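Long-range contacts in putative dioxygenase (PDB 2PEB), which is a putative dioxygenase of the Dopa 4,5-dioxygenase family, carries a bound zinc ion in this crystal, and probably oxidises a catechol-like substrate: residues His13-Phe18 and Gly50-Gly55; Ala26-Glu31 and Asn76-Asp81; Leu80-His85 and Leu100-Ala105. All blocks are in the same frame, centred on the assembly; numbering follows the deposited sequence.

In the fold
The chain enters the sheet on strand 11-18, which carries one half of contact 1, and turns into helix 23-36, with one half of contact 2. Contact 1 closes when the loop 50-55 comes back beside the first strand; contact 2 closes later, when 76-81 meets the helix, so the two cross along the chain. Contact 3 begins where contact 2 ends, sharing L80 and D81, and pairs strand 82-87 with 100-102, closing a short excursion that contains helix 91-96. They join the central strand 11-18 to the loop beside the zinc, helix 23-36 to the turn before strand 82-87, and that strand to the outermost strand of this chain's sheet, 100-102. Contacts 1 and 3 both supply zinc ligands.

Contact 1. Residues His13-Phe18 and Gly50-Gly55; sequences HAHVYF and GPHPKG. With ZN (zinc ion), chain C.
The hydroxyl of Y17 meets the imidazole of H52 at its edge, in the ring plane, OH 2.7 Å from ND1; either atom could be the donor. The two side chains cross at about a right angle and their rings meet rim to rim, the planes 48° apart. CE1 of H52 lies over one face of H15, 3.4 Å from ND1 of H15, the ring planes inclined at 32°. A flat imidazole suits position 52, since it can offer ND1 at its edge to Y17 while CE1 covers H15. H52 NE2 is hydrogen-bonded to an unidentified molecule, probably from the crystallisation liquor, which may mark a pocket.

At F18 and G55 the backbones join in: F18 N donates to G55 O over 2.9 Å, from above the carbonyl plane, and a water bridges F18 O and G55 N. One face of the F18 ring rests on G55, CE2 to C 3.7 Å. A beta carbon at G55 would press on CE1 of F18, so glycine fits. K54, with CG anti to the backbone N (chi1 -166°), passes alongside the strand, CG 3.3 Å from F18 O and CB 4.0 Å from Y17 CD1.

H15 NE2 binds zinc at 1.9 Å and H13 ND1 at 2.1 Å. H52 packs on H15 and is itself held by Y17, consistent with a second shell beside the zinc site of H13, H15 and H85.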
ATOM      1  N   HIS A  13      -6.148   5.993  -7.990  1.00 25.09           N
ATOM      2  CA  HIS A  13      -7.428   5.360  -7.678  1.00 26.50           C
ATOM      3  C   HIS A  13      -7.292   4.446  -6.519  1.00 28.96           C
ATOM      4  O   HIS A  13      -6.321   3.720  -6.419  1.00 29.31           O
ATOM      5  CB  HIS A  13      -7.853   4.468  -8.823  1.00 31.15           C
ATOM      6  CG  HIS A  13      -8.413   5.185  -9.993  1.00 29.87           C
ATOM      7  ND1 HIS A  13      -8.904   4.510 -11.091  1.00 28.54           N
ATOM      8  CD2 HIS A  13      -8.598   6.504 -10.235  1.00 27.88           C
ATOM      9  CE1 HIS A  13      -9.347   5.398 -11.970  1.00 28.95           C
ATOM     10  NE2 HIS A  13      -9.198   6.612 -11.467  1.00 36.47           N
ATOM     11  N   ALA A  14      -8.263   4.467  -5.636  1.00 28.37           N
ATOM     12  CA  ALA A  14      -8.571   3.346  -4.742  1.00 27.27           C
ATOM     13  C   ALA A  14      -9.803   2.580  -5.258  1.00 28.45           C
ATOM     14  O   ALA A  14     -10.804   3.173  -5.625  1.00 30.02           O
ATOM     15  CB  ALA A  14      -8.790   3.844  -3.376  1.00 27.52           C
ATOM     16  N   HIS A  15      -9.674   1.261  -5.347  1.00 26.47           N
ATOM     17  CA  HIS A  15     -10.775   0.330  -5.649  1.00 26.67           C
ATOM     18  C   HIS A  15     -11.078  -0.426  -4.346  1.00 27.65           C
ATOM     19  O   HIS A  15     -10.228  -1.151  -3.814  1.00 27.40           O
ATOM     20  CB  HIS A  15     -10.437  -0.577  -6.848  1.00 25.19           C
ATOM     21  CG  HIS A  15     -10.291   0.197  -8.139  1.00 27.98           C
ATOM     22  ND1 HIS A  15     -11.367   0.417  -8.980  1.00 24.45           N
ATOM     23  CD2 HIS A  15      -9.235   0.816  -8.720  1.00 28.63           C
ATOM     24  CE1 HIS A  15     -10.995   1.160  -9.996  1.00 30.40           C
ATOM     25  NE2 HIS A  15      -9.699   1.373  -9.901  1.00 21.97           N
ATOM     26  N   VAL A  16     -12.260  -0.175  -3.795  1.00 26.08           N
ATOM     27  CA  VAL A  16     -12.688  -0.756  -2.530  1.00 25.06           C
ATOM     28  C   VAL A  16     -13.603  -1.900  -2.864  1.00 25.85           C
ATOM     29  O   VAL A  16     -14.713  -1.708  -3.410  1.00 26.42           O
ATOM     30  CB  VAL A  16     -13.403   0.294  -1.649  1.00 22.80           C
ATOM     31  CG1 VAL A  16     -13.818  -0.325  -0.321  1.00 22.79           C
ATOM     32  CG2 VAL A  16     -12.524   1.540  -1.411  1.00 25.19           C
ATOM     33  N   TYR A  17     -13.117  -3.117  -2.624  1.00 24.97           N
ATOM     34  CA  TYR A  17     -13.848  -4.323  -2.909  1.00 24.79           C
ATOM     35  C   TYR A  17     -14.796  -4.700  -1.775  1.00 23.29           C
ATOM     36  O   TYR A  17     -14.534  -4.435  -0.590  1.00 25.47           O
ATOM     37  CB  TYR A  17     -12.884  -5.473  -3.244  1.00 25.16           C
ATOM     38  CG  TYR A  17     -12.027  -5.126  -4.430  1.00 24.33           C
ATOM     39  CD1 TYR A  17     -12.490  -5.352  -5.711  1.00 24.98           C
ATOM     40  CD2 TYR A  17     -10.757  -4.532  -4.283  1.00 24.12           C
ATOM     41  CE1 TYR A  17     -11.748  -4.986  -6.821  1.00 25.22           C
ATOM     42  CE2 TYR A  17      -9.981  -4.188  -5.408  1.00 26.27           C
ATOM     43  CZ  TYR A  17     -10.498  -4.432  -6.678  1.00 31.46           C
ATOM     44  OH  TYR A  17      -9.817  -4.085  -7.811  1.00 27.12           O
ATOM     45  N   PHE A  18     -15.895  -5.334  -2.150  1.00 24.66           N
ATOM     46  CA  PHE A  18     -16.863  -5.785  -1.158  1.00 25.47           C
ATOM     47  C   PHE A  18     -17.720  -6.917  -1.705  1.00 27.06           C
ATOM     48  O   PHE A  18     -17.740  -7.203  -2.894  1.00 26.70           O
ATOM     49  CB  PHE A  18     -17.758  -4.606  -0.719  1.00 26.43           C
ATOM     50  CG  PHE A  18     -18.533  -4.011  -1.849  1.00 24.77           C
ATOM     51  CD1 PHE A  18     -19.764  -4.542  -2.220  1.00 30.03           C
ATOM     52  CD2 PHE A  18     -17.977  -2.975  -2.612  1.00 26.99           C
ATOM     53  CE1 PHE A  18     -20.444  -4.043  -3.292  1.00 28.39           C
ATOM     54  CE2 PHE A  18     -18.657  -2.485  -3.691  1.00 25.64           C
ATOM     55  CZ  PHE A  18     -19.879  -3.003  -4.030  1.00 30.15           C
ATOM     56  N   GLY A  50     -14.826  -5.585 -15.677  1.00 31.51           N
ATOM     57  CA  GLY A  50     -13.493  -5.351 -16.256  1.00 31.19           C
ATOM     58  C   GLY A  50     -12.389  -6.181 -15.629  1.00 31.34           C
ATOM     59  O   GLY A  50     -12.468  -7.415 -15.578  1.00 31.53           O
ATOM     60  N   PRO A  51     -11.352  -5.512 -15.097  1.00 29.19           N
ATOM     61  CA  PRO A  51     -10.292  -6.283 -14.464  1.00 29.55           C
ATOM     62  C   PRO A  51     -10.660  -6.850 -13.088  1.00 30.58           C
ATOM     63  O   PRO A  51      -9.931  -7.707 -12.572  1.00 30.84           O
ATOM     64  CB  PRO A  51      -9.176  -5.254 -14.307  1.00 30.10           C
ATOM     65  CG  PRO A  51      -9.872  -4.008 -14.110  1.00 30.01           C
ATOM     66  CD  PRO A  51     -11.070  -4.071 -15.023  1.00 29.65           C
ATOM     67  N   HIS A  52     -11.767  -6.376 -12.510  1.00 28.67           N
ATOM     68  CA  HIS A  52     -12.078  -6.564 -11.068  1.00 27.56           C
ATOM     69  C   HIS A  52     -12.786  -7.862 -10.765  1.00 26.38           C
ATOM     70  O   HIS A  52     -13.803  -8.186 -11.411  1.00 26.19           O
ATOM     71  CB  HIS A  52     -12.920  -5.416 -10.558  1.00 26.39           C
ATOM     72  CG  HIS A  52     -12.262  -4.110 -10.787  1.00 27.00           C
ATOM     73  ND1 HIS A  52     -11.141  -3.712 -10.085  1.00 26.93           N
ATOM     74  CD2 HIS A  52     -12.508  -3.142 -11.697  1.00 31.40           C
ATOM     75  CE1 HIS A  52     -10.736  -2.543 -10.551  1.00 29.23           C
ATOM     76  NE2 HIS A  52     -11.548  -2.178 -11.525  1.00 30.53           N
ATOM     77  N   PRO A  53     -12.258  -8.620  -9.776  1.00 24.77           N
ATOM     78  CA  PRO A  53     -12.833  -9.926  -9.506  1.00 23.64           C
ATOM     79  C   PRO A  53     -13.926  -9.995  -8.452  1.00 21.37           C
ATOM     80  O   PRO A  53     -14.339 -11.094  -8.072  1.00 24.79           O
ATOM     81  CB  PRO A  53     -11.612 -10.709  -9.014  1.00 25.35           C
ATOM     82  CG  PRO A  53     -10.882  -9.778  -8.272  1.00 22.95           C
ATOM     83  CD  PRO A  53     -11.059  -8.423  -8.932  1.00 26.60           C
ATOM     84  N   LYS A  54     -14.387  -8.823  -8.013  1.00 24.99           N
ATOM     85  CA  LYS A  54     -15.334  -8.702  -6.935  0.50 25.70           C
ATOM     86  C   LYS A  54     -16.030  -7.344  -7.123  1.00 23.82           C
ATOM     87  O   LYS A  54     -15.480  -6.464  -7.752  1.00 26.13           O
ATOM     88  CB  LYS A  54     -14.564  -8.775  -5.605  0.50 25.94           C
ATOM     89  CG  LYS A  54     -15.415  -8.987  -4.396  0.50 26.95           C
ATOM     90  CD  LYS A  54     -14.577  -9.185  -3.117  0.50 29.70           C
ATOM     91  CE  LYS A  54     -13.993 -10.595  -2.991  0.50 30.69           C
ATOM     92  NZ  LYS A  54     -13.620 -10.918  -1.573  0.50 24.48           N
ATOM     93  N   GLY A  55     -17.230  -7.200  -6.612  1.00 23.62           N
ATOM     94  CA  GLY A  55     -17.842  -5.894  -6.573  1.00 26.00           C
ATOM     95  C   GLY A  55     -16.918  -4.858  -5.935  1.00 28.16           C
ATOM     96  O   GLY A  55     -16.109  -5.171  -5.049  1.00 25.17           O
TER
HETATM   97 ZN    ZN C 200      -8.732   2.443 -11.114  0.50 14.28          ZN
HETATM   98  O   HOH W   1     -18.401  -9.083  -4.710  1.00 29.09           O

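Contact 2. Residues Ala26-Glu31 and Asn76-Asp81; sequences AARVRE and NREGLD
V29 and L80 reach toward each other tip to tip, CG2 to CD1 3.8 Å, where helix 23-36 packs against a type I' beta turn running from R77 to L80. The turn follows helix 66-76 and leads into strand 82-87, the second helix-to-strand connection of a ferredoxin-like beta-alpha-beta-beta-alpha-beta core. A type I' turn needs positive phi at both middle residues: G79 takes it easily, while E78 is a non-glycine residue adopting it as the chain leaves helix 66-76.

The tight part is apolar. L80 CD1 fits against the helix backbone 3.6 Å from A26 CA, an approach that the small side chain of alanine permits. With chi1 of V29 at 165°, CG1 takes the place opposite N and CG2 is the branch directed at the turn, where it meets both L80 CD1 and, at 3.5 Å, N76 O. The branched aliphatic residues fill the seam between helix and turn, and V16, V25 and Y57 close around them. N76 turns its amide elsewhere: ND2 bonds to W72 O and to E4 O of the second subunit.

The other side is exposed and loosely held. R28, bent at chi2 and chi3, crosses the extended E78 at about a right angle in a salt bridge; in the conformer described, R28 NH2 lies 3.1 Å from E78 OE1. The guanidinium and carboxylate planes are 46° apart, and the added hydrogen bond from NH2 to OE2 is weak. With a second conformer of R28 modelled, the bridge is probably not permanent.

R77 turns away from the helix and fastens the turn from behind. Its NH2 bonds to V97 O of the second subunit, while NH1 donates to L80 O over 2.9 Å, from above the carbonyl plane.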
ATOM      1  N   ALA A  26     -18.509  -1.196   3.471  1.00 23.13           N
ATOM      2  CA  ALA A  26     -17.997  -0.498   2.293  1.00 22.46           C
ATOM      3  C   ALA A  26     -18.714   0.855   2.148  1.00 21.40           C
ATOM      4  O   ALA A  26     -18.104   1.842   1.779  1.00 22.48           O
ATOM      5  CB  ALA A  26     -18.231  -1.364   1.031  1.00 23.69           C
ATOM      6  N   ALA A  27     -20.017   0.875   2.431  1.00 21.74           N
ATOM      7  CA  ALA A  27     -20.813   2.129   2.282  1.00 20.98           C
ATOM      8  C   ALA A  27     -20.343   3.159   3.290  1.00 24.64           C
ATOM      9  O   ALA A  27     -20.243   4.347   2.994  1.00 22.78           O
ATOM     10  CB  ALA A  27     -22.289   1.871   2.431  1.00 21.70           C
ATOM     11  N   ARG A  28     -20.042   2.692   4.490  1.00 26.19           N
ATOM     12  CA  ARG A  28     -19.558   3.576   5.566  0.50 26.94           C
ATOM     13  C   ARG A  28     -18.172   4.140   5.278  1.00 26.03           C
ATOM     14  O   ARG A  28     -17.867   5.290   5.584  1.00 25.39           O
ATOM     15  CB  ARG A  28     -19.558   2.832   6.902  0.50 27.10           C
ATOM     16  CG  ARG A  28     -20.945   2.370   7.333  0.50 32.73           C
ATOM     17  CD  ARG A  28     -21.125   2.436   8.841  0.50 39.39           C
ATOM     18  NE  ARG A  28     -20.112   1.661   9.556  0.50 40.01           N
ATOM     19  CZ  ARG A  28     -20.173   0.349   9.803  0.50 43.26           C
ATOM     20  NH1 ARG A  28     -21.204  -0.388   9.382  0.50 40.61           N
ATOM     21  NH2 ARG A  28     -19.179  -0.235  10.465  0.50 44.12           N
ATOM     22  N   VAL A  29     -17.302   3.314   4.714  1.00 23.63           N
ATOM     23  CA  VAL A  29     -15.973   3.736   4.337  1.00 24.79           C
ATOM     24  C   VAL A  29     -16.112   4.773   3.245  1.00 23.00           C
ATOM     25  O   VAL A  29     -15.376   5.766   3.195  1.00 24.00           O
ATOM     26  CB  VAL A  29     -15.096   2.512   3.877  1.00 23.40           C
ATOM     27  CG1 VAL A  29     -13.858   3.008   3.138  1.00 24.13           C
ATOM     28  CG2 VAL A  29     -14.742   1.603   5.102  1.00 26.57           C
ATOM     29  N   ARG A  30     -17.066   4.541   2.340  1.00 23.10           N
ATOM     30  CA  ARG A  30     -17.273   5.438   1.228  0.50 23.72           C
ATOM     31  C   ARG A  30     -17.699   6.824   1.697  1.00 23.70           C
ATOM     32  O   ARG A  30     -17.192   7.843   1.186  1.00 24.59           O
ATOM     33  CB  ARG A  30     -18.296   4.866   0.257  0.50 22.76           C
ATOM     34  CG  ARG A  30     -18.256   5.570  -1.083  0.50 19.68           C
ATOM     35  CD  ARG A  30     -19.005   4.776  -2.127  0.50 25.91           C
ATOM     36  NE  ARG A  30     -19.104   5.544  -3.353  0.50 28.22           N
ATOM     37  CZ  ARG A  30     -20.168   6.226  -3.770  0.50 32.08           C
ATOM     38  NH1 ARG A  30     -21.313   6.270  -3.076  0.50 27.83           N
ATOM     39  NH2 ARG A  30     -20.077   6.872  -4.925  0.50 32.05           N
ATOM     40  N   GLU A  31     -18.595   6.848   2.661  1.00 23.37           N
ATOM     41  CA  GLU A  31     -19.063   8.097   3.267  1.00 22.61           C
ATOM     42  C   GLU A  31     -17.941   8.798   4.017  1.00 23.39           C
ATOM     43  O   GLU A  31     -17.793  10.015   3.936  1.00 23.23           O
ATOM     44  CB  GLU A  31     -20.205   7.822   4.212  1.00 21.43           C
ATOM     45  CG  GLU A  31     -20.848   9.085   4.785  1.00 28.89           C
ATOM     46  CD  GLU A  31     -20.166   9.654   6.013  1.00 41.72           C
ATOM     47  OE1 GLU A  31     -19.432   8.904   6.684  1.00 44.96           O
ATOM     48  OE2 GLU A  31     -20.363  10.861   6.317  1.00 43.15           O
ATOM     49  N   ASN A  76      -8.887   2.659   8.724  1.00 25.12           N
ATOM     50  CA  ASN A  76     -10.370   2.684   8.787  1.00 22.64           C
ATOM     51  C   ASN A  76     -11.072   1.795   7.756  1.00 25.07           C
ATOM     52  O   ASN A  76     -12.310   1.805   7.649  1.00 27.21           O
ATOM     53  CB  ASN A  76     -10.904   4.116   8.642  1.00 21.18           C
ATOM     54  CG  ASN A  76     -10.559   4.977   9.798  1.00 29.12           C
ATOM     55  OD1 ASN A  76     -11.157   4.827  10.865  1.00 30.11           O
ATOM     56  ND2 ASN A  76      -9.628   5.893   9.613  1.00 27.46           N
ATOM     57  N   ARG A  77     -10.298   0.982   7.042  1.00 24.77           N
ATOM     58  CA  ARG A  77     -10.875   0.092   6.047  1.00 26.18           C
ATOM     59  C   ARG A  77     -11.752  -1.041   6.604  1.00 26.89           C
ATOM     60  O   ARG A  77     -12.446  -1.732   5.841  1.00 26.81           O
ATOM     61  CB  ARG A  77      -9.810  -0.473   5.142  1.00 28.31           C
ATOM     62  CG  ARG A  77      -8.865  -1.384   5.806  1.00 28.01           C
ATOM     63  CD  ARG A  77      -7.873  -1.865   4.801  1.00 25.10           C
ATOM     64  NE  ARG A  77      -6.877  -2.679   5.480  1.00 25.52           N
ATOM     65  CZ  ARG A  77      -7.040  -3.961   5.811  1.00 28.46           C
ATOM     66  NH1 ARG A  77      -8.110  -4.667   5.416  1.00 30.96           N
ATOM     67  NH2 ARG A  77      -6.071  -4.575   6.487  1.00 30.24           N
ATOM     68  N   GLU A  78     -11.727  -1.245   7.913  1.00 26.05           N
ATOM     69  CA  GLU A  78     -12.556  -2.222   8.558  1.00 27.74           C
ATOM     70  C   GLU A  78     -12.576  -3.553   7.808  1.00 27.22           C
ATOM     71  O   GLU A  78     -13.641  -4.147   7.586  1.00 27.63           O
ATOM     72  CB  GLU A  78     -13.971  -1.689   8.685  1.00 27.96           C
ATOM     73  CG  GLU A  78     -14.114  -0.581   9.656  1.00 35.31           C
ATOM     74  CD  GLU A  78     -15.576  -0.306   9.936  1.00 50.50           C
ATOM     75  OE1 GLU A  78     -16.221  -1.154  10.609  1.00 54.58           O
ATOM     76  OE2 GLU A  78     -16.079   0.743   9.471  1.00 58.67           O
ATOM     77  N   GLY A  79     -11.398  -4.053   7.477  1.00 23.99           N
ATOM     78  CA  GLY A  79     -11.255  -5.388   6.972  1.00 24.53           C
ATOM     79  C   GLY A  79     -11.490  -5.526   5.490  1.00 24.83           C
ATOM     80  O   GLY A  79     -11.353  -6.624   4.967  1.00 27.21           O
ATOM     81  N   LEU A  80     -11.836  -4.432   4.816  1.00 25.50           N
ATOM     82  CA  LEU A  80     -12.034  -4.471   3.358  1.00 26.96           C
ATOM     83  C   LEU A  80     -10.705  -4.568   2.616  1.00 27.72           C
ATOM     84  O   LEU A  80      -9.688  -4.037   3.066  1.00 27.46           O
ATOM     85  CB  LEU A  80     -12.748  -3.195   2.907  1.00 28.83           C
ATOM     86  CG  LEU A  80     -14.163  -3.049   3.447  1.00 31.47           C
ATOM     87  CD1 LEU A  80     -14.684  -1.646   3.063  1.00 33.06           C
ATOM     88  CD2 LEU A  80     -15.106  -4.163   2.937  1.00 30.03           C
ATOM     89  N   ASP A  81     -10.705  -5.264   1.488  1.00 23.68           N
ATOM     90  CA  ASP A  81      -9.511  -5.286   0.646  1.00 27.41           C
ATOM     91  C   ASP A  81      -9.598  -4.120  -0.322  1.00 26.65           C
ATOM     92  O   ASP A  81     -10.686  -3.865  -0.903  1.00 26.02           O
ATOM     93  CB  ASP A  81      -9.404  -6.602  -0.118  1.00 27.91           C
ATOM     94  CG  ASP A  81      -9.430  -7.812   0.810  1.00 29.83           C
ATOM     95  OD1 ASP A  81      -8.737  -7.754   1.856  1.00 29.15           O
ATOM     96  OD2 ASP A  81     -10.143  -8.813   0.536  1.00 30.30           O
TER

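Contact 3. Residues Leu80-His85 and Leu100-Ala105; sequences LDILVH and LWLGAA. With ZN (zinc ion), chain C; EDO (1,2-ethanediol), chain I.
I82 with L102 and V84 with L100 form antiparallel hydrogen-bonded pairs flanking the non-hydrogen-bonded pair of L83 and W101, the two strands running at 154°. On one face V84 and L100 lie side by side, pointing the same way, CB to CD1 3.8 Å; I82 and L102 pack beside them.

On the other face the pairing sets L83 CB over the six-membered ring of W101, 3.8 Å from the centroid, in a CH-pi contact. With CG anti to the backbone N (chi1 175°), the CD1 branch of L83 covers the same face toward the rim, 3.6 Å from CE2 of W101, and A105 CA lies over the opposite one. With an alanine in place of W101, L83 and A105 would probably lose the flat surface between them and a gap would open.

Next to the I82-L102 pair, D81 OD1 accepts A104 N at 2.7 Å, almost straight (177°) but from above the carboxylate plane. G103 suits the bend, since a side chain would collide with that oxygen.

H85 NE2 binds the zinc at 2.2 Å. W101 backbone bonds to the second subunit, whose L102 and L100 meet L100 and L102, are consistent with the sheet continuing across the dimer.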
ATOM      1  N   LEU A  80     -11.836  -4.432   4.816  1.00 25.50           N
ATOM      2  CA  LEU A  80     -12.034  -4.471   3.358  1.00 26.96           C
ATOM      3  C   LEU A  80     -10.705  -4.568   2.616  1.00 27.72           C
ATOM      4  O   LEU A  80      -9.688  -4.037   3.066  1.00 27.46           O
ATOM      5  CB  LEU A  80     -12.748  -3.195   2.907  1.00 28.83           C
ATOM      6  CG  LEU A  80     -14.163  -3.049   3.447  1.00 31.47           C
ATOM      7  CD1 LEU A  80     -14.684  -1.646   3.063  1.00 33.06           C
ATOM      8  CD2 LEU A  80     -15.106  -4.163   2.937  1.00 30.03           C
ATOM      9  N   ASP A  81     -10.705  -5.264   1.488  1.00 23.68           N
ATOM     10  CA  ASP A  81      -9.511  -5.286   0.646  1.00 27.41           C
ATOM     11  C   ASP A  81      -9.598  -4.120  -0.322  1.00 26.65           C
ATOM     12  O   ASP A  81     -10.686  -3.865  -0.903  1.00 26.02           O
ATOM     13  CB  ASP A  81      -9.404  -6.602  -0.118  1.00 27.91           C
ATOM     14  CG  ASP A  81      -9.430  -7.812   0.810  1.00 29.83           C
ATOM     15  OD1 ASP A  81      -8.737  -7.754   1.856  1.00 29.15           O
ATOM     16  OD2 ASP A  81     -10.143  -8.813   0.536  1.00 30.30           O
ATOM     17  N   ILE A  82      -8.479  -3.424  -0.497  1.00 22.48           N
ATOM     18  CA  ILE A  82      -8.424  -2.187  -1.240  1.00 23.66           C
ATOM     19  C   ILE A  82      -7.153  -2.137  -2.062  1.00 26.11           C
ATOM     20  O   ILE A  82      -6.045  -2.240  -1.576  1.00 25.36           O
ATOM     21  CB  ILE A  82      -8.507  -0.938  -0.310  1.00 23.19           C
ATOM     22  CG1 ILE A  82      -9.777  -0.948   0.504  1.00 25.07           C
ATOM     23  CG2 ILE A  82      -8.495   0.344  -1.064  1.00 23.96           C
ATOM     24  CD1 ILE A  82      -9.818   0.161   1.498  1.00 27.88           C
ATOM     25  N   LEU A  83      -7.355  -2.060  -3.362  1.00 26.69           N
ATOM     26  CA  LEU A  83      -6.331  -1.733  -4.296  1.00 25.33           C
ATOM     27  C   LEU A  83      -6.139  -0.239  -4.463  1.00 26.38           C
ATOM     28  O   LEU A  83      -7.096   0.506  -4.705  1.00 26.40           O
ATOM     29  CB  LEU A  83      -6.727  -2.300  -5.648  1.00 26.08           C
ATOM     30  CG  LEU A  83      -5.813  -1.952  -6.822  1.00 25.44           C
ATOM     31  CD1 LEU A  83      -4.464  -2.672  -6.674  1.00 26.02           C
ATOM     32  CD2 LEU A  83      -6.444  -2.348  -8.178  1.00 27.84           C
ATOM     33  N   VAL A  84      -4.916   0.230  -4.342  1.00 26.09           N
ATOM     34  CA  VAL A  84      -4.584   1.590  -4.725  1.00 23.69           C
ATOM     35  C   VAL A  84      -3.547   1.587  -5.863  1.00 23.12           C
ATOM     36  O   VAL A  84      -2.534   0.957  -5.771  1.00 23.01           O
ATOM     37  CB  VAL A  84      -4.061   2.457  -3.552  1.00 26.80           C
ATOM     38  CG1 VAL A  84      -3.719   3.914  -4.052  1.00 24.36           C
ATOM     39  CG2 VAL A  84      -5.072   2.459  -2.361  1.00 26.58           C
ATOM     40  N   HIS A  85      -3.849   2.276  -6.952  1.00 26.87           N
ATOM     41  CA  HIS A  85      -2.975   2.305  -8.096  1.00 28.80           C
ATOM     42  C   HIS A  85      -2.807   3.734  -8.565  1.00 26.84           C
ATOM     43  O   HIS A  85      -3.693   4.559  -8.399  1.00 25.26           O
ATOM     44  CB  HIS A  85      -3.407   1.327  -9.220  1.00 27.82           C
ATOM     45  CG  HIS A  85      -4.606   1.756 -10.009  1.00 27.53           C
ATOM     46  ND1 HIS A  85      -4.537   2.748 -10.958  1.00 26.09           N
ATOM     47  CD2 HIS A  85      -5.891   1.313 -10.025  1.00 26.48           C
ATOM     48  CE1 HIS A  85      -5.743   2.940 -11.486  1.00 26.81           C
ATOM     49  NE2 HIS A  85      -6.580   2.073 -10.949  1.00 29.33           N
ATOM     50  N   LEU A 100      -0.519  -0.978  -4.900  1.00 27.84           N
ATOM     51  CA  LEU A 100      -0.382  -1.533  -3.559  1.00 26.53           C
ATOM     52  C   LEU A 100      -1.728  -2.037  -3.100  1.00 27.27           C
ATOM     53  O   LEU A 100      -2.764  -1.596  -3.622  1.00 26.77           O
ATOM     54  CB  LEU A 100       0.132  -0.459  -2.596  1.00 27.81           C
ATOM     55  CG  LEU A 100      -0.745   0.726  -2.289  1.00 28.10           C
ATOM     56  CD1 LEU A 100      -1.867   0.361  -1.295  1.00 28.29           C
ATOM     57  CD2 LEU A 100       0.170   1.904  -1.800  1.00 38.31           C
ATOM     58  N   TRP A 101      -1.704  -2.843  -2.044  1.00 24.28           N
ATOM     59  CA  TRP A 101      -2.893  -3.470  -1.504  1.00 24.49           C
ATOM     60  C   TRP A 101      -2.964  -3.257  -0.014  1.00 26.83           C
ATOM     61  O   TRP A 101      -1.937  -3.387   0.671  1.00 26.73           O
ATOM     62  CB  TRP A 101      -2.919  -4.958  -1.775  1.00 25.68           C
ATOM     63  CG  TRP A 101      -3.359  -5.302  -3.120  1.00 24.94           C
ATOM     64  CD1 TRP A 101      -2.556  -5.579  -4.173  1.00 29.52           C
ATOM     65  CD2 TRP A 101      -4.706  -5.449  -3.575  1.00 28.34           C
ATOM     66  NE1 TRP A 101      -3.308  -5.884  -5.268  1.00 29.14           N
ATOM     67  CE2 TRP A 101      -4.638  -5.836  -4.923  1.00 28.54           C
ATOM     68  CE3 TRP A 101      -5.965  -5.335  -2.962  1.00 27.91           C
ATOM     69  CZ2 TRP A 101      -5.767  -6.078  -5.688  1.00 29.61           C
ATOM     70  CZ3 TRP A 101      -7.088  -5.591  -3.727  1.00 25.52           C
ATOM     71  CH2 TRP A 101      -6.980  -5.956  -5.073  1.00 24.57           C
ATOM     72  N   LEU A 102      -4.166  -2.913   0.428  1.00 24.39           N
ATOM     73  CA  LEU A 102      -4.548  -2.932   1.829  0.50 26.09           C
ATOM     74  C   LEU A 102      -5.430  -4.161   2.012  1.00 25.75           C
ATOM     75  O   LEU A 102      -6.327  -4.388   1.224  1.00 26.85           O
ATOM     76  CB  LEU A 102      -5.302  -1.662   2.191  0.50 23.89           C
ATOM     77  CG  LEU A 102      -4.760  -0.338   1.643  0.50 25.07           C
ATOM     78  CD1 LEU A 102      -5.623   0.771   2.212  0.50 21.80           C
ATOM     79  CD2 LEU A 102      -3.296  -0.132   1.983  0.50 30.92           C
ATOM     80  N   GLY A 103      -5.148  -4.963   3.032  1.00 26.05           N
ATOM     81  CA  GLY A 103      -5.865  -6.202   3.261  1.00 28.20           C
ATOM     82  C   GLY A 103      -5.216  -7.284   2.439  1.00 29.98           C
ATOM     83  O   GLY A 103      -3.987  -7.347   2.326  1.00 36.67           O
ATOM     84  N   ALA A 104      -6.015  -8.140   1.847  1.00 29.17           N
ATOM     85  CA  ALA A 104      -5.473  -9.283   1.149  1.00 25.08           C
ATOM     86  C   ALA A 104      -5.727  -9.069  -0.342  1.00 29.90           C
ATOM     87  O   ALA A 104      -6.856  -8.777  -0.747  1.00 31.52           O
ATOM     88  CB  ALA A 104      -6.115 -10.586   1.677  1.00 26.75           C
ATOM     89  N   ALA A 105      -4.678  -9.176  -1.149  1.00 30.40           N
ATOM     90  CA  ALA A 105      -4.783  -8.875  -2.567  1.00 29.95           C
ATOM     91  C   ALA A 105      -5.733  -9.826  -3.256  1.00 28.30           C
ATOM     92  O   ALA A 105      -5.818 -11.035  -2.944  1.00 28.13           O
ATOM     93  CB  ALA A 105      -3.429  -8.920  -3.248  1.00 31.44           C
TER
HETATM   94 ZN    ZN C 200      -8.732   2.443 -11.114  0.50 14.28          ZN
HETATM   95  C1  EDO I 202      -2.884  -5.274   5.842  1.00 41.30           C
HETATM   96  O1  EDO I 202      -2.859  -4.676   4.537  1.00 31.22           O
HETATM   97  C2  EDO I 202      -1.889  -6.403   5.862  1.00 41.36           C
HETATM   98  O2  EDO I 202      -2.066  -7.155   4.657  1.00 53.70           O